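PDB 2XRH: protein HP0721 from Helicobacter pylori, which is a secreted protein of unknown function, present here as a truncated form with nicotinic acid bound. Local coordinates for residues A[18-22]-A[34-38]. Numbering follows the deposited sequence.
Sequences DLAKM and YTKEL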
loop_
_atom_site.group_PDB
_atom_site.type_symbol
_atom_site.label_atom_id
_atom_site.label_comp_id
_atom_site.label_asym_id
_atom_site.label_seq_id
_atom_site.Cartn_x
_atom_site.Cartn_y
_atom_site.Cartn_z
ATOM N N ASP A 18 1.159 -18.113 -17.524
ATOM C CA ASP A 18 2.434 -17.799 -16.923
ATOM C C ASP A 18 2.585 -16.317 -16.649
ATOM O O ASP A 18 3.234 -15.951 -15.667
ATOM C CB ASP A 18 3.587 -18.349 -17.771
ATOM C CG ASP A 18 3.683 -19.861 -17.716
ATOM O OD1 ASP A 18 3.008 -20.513 -16.862
ATOM O OD2 ASP A 18 4.434 -20.400 -18.556
ATOM N N LEU A 19 2.014 -15.446 -17.476
ATOM C CA LEU A 19 2.045 -14.012 -17.167
ATOM C C LEU A 19 1.259 -13.724 -15.891
ATOM O O LEU A 19 1.685 -12.919 -15.041
ATOM C CB LEU A 19 1.460 -13.166 -18.296
ATOM C CG LEU A 19 2.302 -12.955 -19.555
ATOM C CD1 LEU A 19 1.510 -12.189 -20.618
ATOM C CD2 LEU A 19 3.622 -12.258 -19.267
ATOM N N ALA A 20 0.090 -14.346 -15.747
ATOM C CA ALA A 20 -0.667 -14.185 -14.500
ATOM C C ALA A 20 0.105 -14.689 -13.275
ATOM O O ALA A 20 0.139 -14.004 -12.243
ATOM C CB ALA A 20 -2.008 -14.864 -14.585
ATOM N N LYS A 21 0.750 -15.847 -13.384
ATOM C CA LYS A 21 1.449 -16.476 -12.259
ATOM C C LYS A 21 2.645 -15.673 -11.735
ATOM O O LYS A 21 3.034 -15.843 -10.594
ATOM C CB LYS A 21 1.893 -17.879 -12.639
ATOM C CG LYS A 21 0.744 -18.857 -12.636
ATOM C CD LYS A 21 1.143 -20.196 -13.189
ATOM C CE LYS A 21 0.007 -21.178 -12.958
ATOM N NZ LYS A 21 0.331 -22.519 -13.451
ATOM N N MET A 22 3.183 -14.799 -12.564
ATOM C CA MET A 22 4.337 -13.975 -12.164
ATOM C C MET A 22 3.885 -12.630 -11.583
ATOM O O MET A 22 4.721 -11.813 -11.195
ATOM C CB MET A 22 5.341 -13.786 -13.282
ATOM C CG MET A 22 4.826 -13.106 -14.448
ATOM S SD MET A 22 6.112 -12.889 -15.727
ATOM C CE MET A 22 6.269 -14.531 -16.348
ATOM N N TYR A 34 6.449 -5.890 -18.917
ATOM C CA TYR A 34 5.389 -6.774 -18.444
ATOM C C TYR A 34 4.026 -6.123 -18.588
ATOM O O TYR A 34 3.078 -6.744 -19.068
ATOM C CB TYR A 34 5.657 -7.105 -16.985
ATOM C CG TYR A 34 4.641 -8.022 -16.308
ATOM C CD1 TYR A 34 4.499 -9.339 -16.647
ATOM C CD2 TYR A 34 3.880 -7.533 -15.241
ATOM C CE1 TYR A 34 3.570 -10.167 -15.984
ATOM C CE2 TYR A 34 2.988 -8.332 -14.576
ATOM C CZ TYR A 34 2.820 -9.638 -14.936
ATOM O OH TYR A 34 1.919 -10.436 -14.262
ATOM N N THR A 35 3.911 -4.891 -18.160
ATOM C CA THR A 35 2.658 -4.149 -18.191
ATOM C C THR A 35 2.202 -3.925 -19.627
ATOM O O THR A 35 1.038 -4.133 -19.939
ATOM C CB THR A 35 2.835 -2.811 -17.473
ATOM O OG1 THR A 35 3.256 -3.040 -16.120
ATOM C CG2 THR A 35 1.583 -1.973 -17.475
ATOM N N LYS A 36 3.133 -3.558 -20.512
ATOM C CA LYS A 36 2.818 -3.461 -21.935
ATOM C C LYS A 36 2.299 -4.794 -22.486
ATOM O O LYS A 36 1.339 -4.797 -23.256
ATOM C CB LYS A 36 4.025 -2.947 -22.733
ATOM C CG LYS A 36 4.383 -1.492 -22.436
ATOM C CD LYS A 36 5.645 -1.043 -23.164
ATOM C CE LYS A 36 5.829 0.458 -23.001
ATOM N NZ LYS A 36 7.074 0.965 -23.713
ATOM N N GLU A 37 2.901 -5.907 -22.115
ATOM C CA GLU A 37 2.459 -7.205 -22.591
ATOM C C GLU A 37 1.049 -7.538 -22.079
ATOM O O GLU A 37 0.203 -7.973 -22.836
ATOM C CB GLU A 37 3.422 -8.321 -22.268
ATOM C CG GLU A 37 3.063 -9.647 -22.955
ATOM C CD GLU A 37 3.332 -9.643 -24.474
ATOM O OE1 GLU A 37 4.193 -8.855 -24.930
ATOM O OE2 GLU A 37 2.679 -10.411 -25.195
ATOM N N LEU A 38 0.788 -7.263 -20.816
ATOM C CA LEU A 38 -0.532 -7.525 -20.224
ATOM C C LEU A 38 -1.582 -6.705 -20.922
ATOM O O LEU A 38 -2.615 -7.241 -21.257
ATOM C CB LEU A 38 -0.509 -7.198 -18.731
ATOM C CG LEU A 38 0.207 -8.112 -17.746
ATOM C CD1 LEU A 38 0.026 -7.521 -16.330
ATOM C CD2 LEU A 38 -0.281 -9.558 -17.831
#
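The ring of Tyr34 lies between helix 31-44 and the end of helix 16-21, and Leu19, with Met22 from the turn that follows, gathers along the border that holds its CD1 and CE1. Over one face, on the ring's own helix, sits Leu38, its CG 4.1 Å above the plane of the Tyr34 ring and over its centre. At the edge, near the ring plane, lies the carbonyl oxygen of Leu19. Tyr34 OH donates to Leu19 O over 2.6 Å. The C=O...donor angle is 148°, and the hydroxyl is tilted 32° from the carbonyl plane. CG of Tyr34 is anti to its backbone N, which carries the phenol across to the shorter helix. From the side of the plane away from Leu38, Met22 comes in obliquely, its CG 3.5 Å from Tyr34 CE1. With chi1 at 62°, CG of Met22 sits between the backbone N and the carbonyl carbon, beside the ring; Met22 SD then makes an oblique Met-aromatic contact, 4.7 Å from the centroid of the Tyr34 ring. Leu19 divides its work by branch: CD2 packs 3.9 Å from Tyr34 CE1, while CD1 meets the aliphatic CG of Glu37 at 3.8 Å, the two side chains crossing at about a right angle. Nearer the backbone, Leu19 CB packs 4.0 Å from Leu38 CD2. The carboxylate of Glu37 looks elsewhere, to a salt bridge with Arg41. Phe11 meets the Tyr34 ring edge-to-face, and Leu57 of helix 47-65 also touches that side chain, placing the contact within the helical core of this DUF1104 region. The next residue, Thr35, lines the nicotinic acid pocket, and the Tyr34 side chain lies about 4 Å from the bound nicotinic acid. The buried phenol hydroxyl thus has a backbone acceptor in the last turn of helix 16-21, which gives the mostly apolar interface a directional polar link and probably limits rotation of the ring.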